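Local coordinates for protein beta-hexosaminidase (Neisseria gonorrhoeae, PDB 6JTJ) that probably takes part in peptidoglycan recycling by cleaving terminal beta-1,4-linked N-acetylglucosamine from peptide-linked cell-wall fragments, at residues I307-F315 against L330-P341. Residues are numbered along the deposited sequence; the frame is centred on the assembly and turned at random.
Sequences IKERARISF and LVDELRDGFTIP
K308 and L334 form the closest CA pair, 5.3 Å between their CA atoms, where helices 307-315 and 330-335 pass with axes 9.4 Å apart at a crossing angle of -70°; the chain beyond the second helix then runs on to meet F315. At the crossing, I307 lays CG2 against the last turn, 4.0 Å from L334 CB, the two side chains lying roughly perpendicular, while the extended stem of E333 passes along the same methyl. CD1 of L334 reaches A311 CB at 3.8 Å. K308 clasps the C-terminal end of the other helix and the turn just beyond it: its chain is straight until the bend at chi4 (-69°), which turns NZ onto two carbonyls, L334 O of the last helical turn at 3.2 Å and D336 O of the following turn at 2.8 Å. Both are met from above the carbonyl plane, and the ammonium would be favoured by the negative end of the helix dipole. The type II turn R335-F338, with G337 at positive phi, carries the chain on to F338, which meets F315: CE2 of F315 lies 3.9 Å from CZ of F338, at the edge of the F338 ring and in its plane. P341 closes the row with a CH-pi contact, CG sitting 4.0 Å from the F315 ring centroid over one face. Strand 321-323 lies between the two helices in sequence, and F315 rests on its V322. The contact joins consecutive helices on the outside of the TIM-barrel-like domain of family 3 glycosidases.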
loop_
_atom_site.group_PDB
_atom_site.type_symbol
_atom_site.label_atom_id
_atom_site.label_comp_id
_atom_site.label_asym_id
_atom_site.label_seq_id
_atom_site.Cartn_x
_atom_site.Cartn_y
_atom_site.Cartn_z
ATOM N N ILE C 307 13.385 -9.798 -17.969
ATOM C CA ILE C 307 12.921 -8.440 -18.208
ATOM C C ILE C 307 12.518 -8.208 -19.662
ATOM O O ILE C 307 11.484 -7.579 -19.920
ATOM C CB ILE C 307 13.954 -7.396 -17.759
ATOM C CG1 ILE C 307 13.362 -5.986 -17.833
ATOM C CG2 ILE C 307 15.241 -7.482 -18.577
ATOM C CD1 ILE C 307 12.253 -5.730 -16.830
ATOM N N LYS C 308 13.287 -8.765 -20.600
ATOM C CA LYS C 308 12.976 -8.636 -22.021
ATOM C C LYS C 308 11.602 -9.193 -22.305
ATOM O O LYS C 308 10.826 -8.589 -23.044
ATOM C CB LYS C 308 14.005 -9.360 -22.898
ATOM C CG LYS C 308 15.341 -8.645 -22.996
ATOM C CD LYS C 308 16.345 -9.451 -23.822
ATOM C CE LYS C 308 17.653 -8.702 -24.035
ATOM N NZ LYS C 308 17.494 -7.510 -24.934
ATOM N N GLU C 309 11.303 -10.351 -21.734
ATOM C CA GLU C 309 10.016 -10.976 -21.966
ATOM C C GLU C 309 8.884 -10.158 -21.323
ATOM O O GLU C 309 7.825 -9.998 -21.923
ATOM C CB GLU C 309 10.034 -12.431 -21.463
ATOM C CG GLU C 309 8.721 -13.184 -21.587
ATOM C CD GLU C 309 8.210 -13.319 -23.013
ATOM O OE1 GLU C 309 8.964 -13.091 -23.981
ATOM O OE2 GLU C 309 7.010 -13.663 -23.172
ATOM N N ARG C 310 9.125 -9.673 -20.108
ATOM C CA ARG C 310 8.135 -8.889 -19.354
ATOM C C ARG C 310 7.798 -7.582 -20.107
ATOM O O ARG C 310 6.620 -7.249 -20.293
ATOM C CB ARG C 310 8.579 -8.660 -17.878
ATOM C CG ARG C 310 7.901 -9.656 -16.979
ATOM C CD ARG C 310 8.222 -9.524 -15.518
ATOM N NE ARG C 310 9.455 -10.197 -15.103
ATOM C CZ ARG C 310 10.617 -9.642 -14.725
ATOM N NH1 ARG C 310 11.618 -10.448 -14.372
ATOM N NH2 ARG C 310 10.812 -8.320 -14.684
ATOM N N ALA C 311 8.830 -6.922 -20.633
ATOM C CA ALA C 311 8.634 -5.759 -21.507
ATOM C C ALA C 311 7.870 -6.109 -22.782
ATOM O O ALA C 311 6.932 -5.400 -23.162
ATOM C CB ALA C 311 9.954 -5.128 -21.856
ATOM N N ARG C 312 8.238 -7.218 -23.417
ATOM C CA ARG C 312 7.596 -7.641 -24.639
ATOM C C ARG C 312 6.099 -7.794 -24.445
ATOM O O ARG C 312 5.310 -7.335 -25.284
ATOM C CB ARG C 312 8.197 -8.959 -25.155
ATOM C CG ARG C 312 7.697 -9.387 -26.538
ATOM C CD ARG C 312 8.190 -10.785 -26.942
ATOM N NE ARG C 312 7.542 -11.835 -26.163
ATOM C CZ ARG C 312 6.281 -12.244 -26.333
ATOM N NH1 ARG C 312 5.503 -11.715 -27.272
ATOM N NH2 ARG C 312 5.780 -13.201 -25.549
ATOM N N ILE C 313 5.697 -8.469 -23.370
ATOM C CA ILE C 313 4.262 -8.707 -23.155
ATOM C C ILE C 313 3.535 -7.398 -22.806
ATOM O O ILE C 313 2.382 -7.228 -23.159
ATOM C CB ILE C 313 3.944 -9.845 -22.145
ATOM C CG1 ILE C 313 4.574 -9.594 -20.787
ATOM C CG2 ILE C 313 4.391 -11.201 -22.704
ATOM C CD1 ILE C 313 4.109 -10.583 -19.731
ATOM N N SER C 314 4.234 -6.476 -22.150
ATOM C CA SER C 314 3.681 -5.149 -21.893
ATOM C C SER C 314 3.402 -4.368 -23.172
ATOM O O SER C 314 2.302 -3.858 -23.351
ATOM C CB SER C 314 4.597 -4.330 -21.009
ATOM O OG SER C 314 4.732 -4.918 -19.740
ATOM N N PHE C 315 4.396 -4.266 -24.051
ATOM C CA PHE C 315 4.210 -3.595 -25.337
ATOM C C PHE C 315 3.124 -4.256 -26.161
ATOM O O PHE C 315 2.266 -3.571 -26.727
ATOM C CB PHE C 315 5.479 -3.595 -26.168
ATOM C CG PHE C 315 6.562 -2.742 -25.607
ATOM C CD1 PHE C 315 6.340 -1.397 -25.350
ATOM C CD2 PHE C 315 7.810 -3.270 -25.354
ATOM C CE1 PHE C 315 7.339 -0.605 -24.816
ATOM C CE2 PHE C 315 8.813 -2.478 -24.831
ATOM C CZ PHE C 315 8.582 -1.143 -24.573
ATOM N N LEU C 330 18.679 -4.468 -14.691
ATOM C CA LEU C 330 17.630 -4.945 -15.579
ATOM C C LEU C 330 17.446 -4.004 -16.766
ATOM O O LEU C 330 17.078 -4.444 -17.855
ATOM C CB LEU C 330 16.319 -5.137 -14.824
ATOM C CG LEU C 330 16.312 -6.262 -13.786
ATOM C CD1 LEU C 330 14.950 -6.370 -13.121
ATOM C CD2 LEU C 330 16.682 -7.605 -14.405
ATOM N N VAL C 331 17.709 -2.720 -16.567
ATOM C CA VAL C 331 17.661 -1.772 -17.673
ATOM C C VAL C 331 18.802 -2.094 -18.642
ATOM O O VAL C 331 18.613 -2.090 -19.860
ATOM C CB VAL C 331 17.763 -0.310 -17.193
ATOM C CG1 VAL C 331 17.827 0.636 -18.380
ATOM C CG2 VAL C 331 16.585 0.067 -16.302
ATOM N N ASP C 332 19.987 -2.388 -18.093
ATOM C CA ASP C 332 21.136 -2.769 -18.925
ATOM C C ASP C 332 20.873 -4.024 -19.705
ATOM O O ASP C 332 21.141 -4.087 -20.915
ATOM C CB ASP C 332 22.388 -2.921 -18.079
ATOM C CG ASP C 332 22.945 -1.595 -17.663
ATOM O OD1 ASP C 332 22.617 -0.581 -18.328
ATOM O OD2 ASP C 332 23.697 -1.541 -16.669
ATOM N N GLU C 333 20.294 -5.006 -19.031
ATOM C CA GLU C 333 19.901 -6.241 -19.683
ATOM C C GLU C 333 18.869 -5.988 -20.788
ATOM O O GLU C 333 18.988 -6.506 -21.888
ATOM C CB GLU C 333 19.343 -7.212 -18.641
ATOM C CG GLU C 333 19.076 -8.607 -19.172
ATOM C CD GLU C 333 18.500 -9.537 -18.123
ATOM O OE1 GLU C 333 18.805 -9.356 -16.918
ATOM O OE2 GLU C 333 17.757 -10.464 -18.513
ATOM N N LEU C 334 17.842 -5.203 -20.479
ATOM C CA LEU C 334 16.773 -4.950 -21.440
ATOM C C LEU C 334 17.285 -4.225 -22.681
ATOM O O LEU C 334 16.935 -4.595 -23.799
ATOM C CB LEU C 334 15.651 -4.132 -20.788
ATOM C CG LEU C 334 14.507 -3.670 -21.688
ATOM C CD1 LEU C 334 13.766 -4.850 -22.300
ATOM C CD2 LEU C 334 13.560 -2.785 -20.893
ATOM N N ARG C 335 18.097 -3.191 -22.478
ATOM C CA ARG C 335 18.526 -2.347 -23.598
ATOM C C ARG C 335 19.530 -3.019 -24.540
ATOM O O ARG C 335 19.631 -2.648 -25.703
ATOM C CB ARG C 335 19.085 -1.022 -23.097
ATOM C CG ARG C 335 20.425 -1.100 -22.408
ATOM C CD ARG C 335 20.637 0.152 -21.590
ATOM N NE ARG C 335 21.904 0.153 -20.870
ATOM C CZ ARG C 335 23.060 0.590 -21.355
ATOM N NH1 ARG C 335 23.148 1.074 -22.586
ATOM N NH2 ARG C 335 24.144 0.543 -20.593
ATOM N N ASP C 336 20.256 -4.016 -24.038
ATOM C CA ASP C 336 21.257 -4.716 -24.834
ATOM C C ASP C 336 20.619 -5.548 -25.940
ATOM O O ASP C 336 19.971 -6.565 -25.669
ATOM C CB ASP C 336 22.104 -5.616 -23.933
ATOM C CG ASP C 336 23.161 -6.358 -24.702
ATOM O OD1 ASP C 336 23.979 -5.696 -25.369
ATOM O OD2 ASP C 336 23.169 -7.601 -24.654
ATOM N N GLY C 337 20.810 -5.120 -27.183
ATOM C CA GLY C 337 20.205 -5.789 -28.332
ATOM C C GLY C 337 18.716 -5.551 -28.448
ATOM O O GLY C 337 18.003 -6.330 -29.075
ATOM N N PHE C 338 18.240 -4.476 -27.818
ATOM C CA PHE C 338 16.807 -4.170 -27.762
ATOM C C PHE C 338 16.322 -3.656 -29.103
ATOM O O PHE C 338 16.914 -2.750 -29.664
ATOM C CB PHE C 338 16.548 -3.106 -26.694
ATOM C CG PHE C 338 15.099 -2.756 -26.517
ATOM C CD1 PHE C 338 14.222 -3.652 -25.918
ATOM C CD2 PHE C 338 14.610 -1.527 -26.945
ATOM C CE1 PHE C 338 12.881 -3.331 -25.753
ATOM C CE2 PHE C 338 13.275 -1.198 -26.779
ATOM C CZ PHE C 338 12.410 -2.102 -26.183
ATOM N N THR C 339 15.262 -4.251 -29.624
ATOM C CA THR C 339 14.611 -3.710 -30.813
ATOM C C THR C 339 13.425 -2.844 -30.393
ATOM O O THR C 339 12.543 -3.294 -29.663
ATOM C CB THR C 339 14.156 -4.805 -31.798
ATOM O OG1 THR C 339 15.297 -5.552 -32.213
ATOM C CG2 THR C 339 13.503 -4.178 -33.043
ATOM N N ILE C 340 13.444 -1.589 -30.832
ATOM C CA ILE C 340 12.393 -0.635 -30.501
ATOM C C ILE C 340 11.130 -1.023 -31.245
ATOM O O ILE C 340 11.134 -1.068 -32.465
ATOM C CB ILE C 340 12.817 0.795 -30.867
ATOM C CG1 ILE C 340 13.920 1.249 -29.912
ATOM C CG2 ILE C 340 11.619 1.743 -30.814
ATOM C CD1 ILE C 340 14.662 2.497 -30.352
ATOM N N PRO C 341 10.043 -1.329 -30.511
ATOM C CA PRO C 341 8.836 -1.726 -31.236
ATOM C C PRO C 341 8.356 -0.580 -32.102
ATOM O O PRO C 341 8.475 0.578 -31.715
ATOM C CB PRO C 341 7.827 -2.050 -30.122
ATOM C CG PRO C 341 8.639 -2.236 -28.892
ATOM C CD PRO C 341 9.854 -1.370 -29.052
HETATM O O HOH W 1 15.525 -10.462 -16.898
#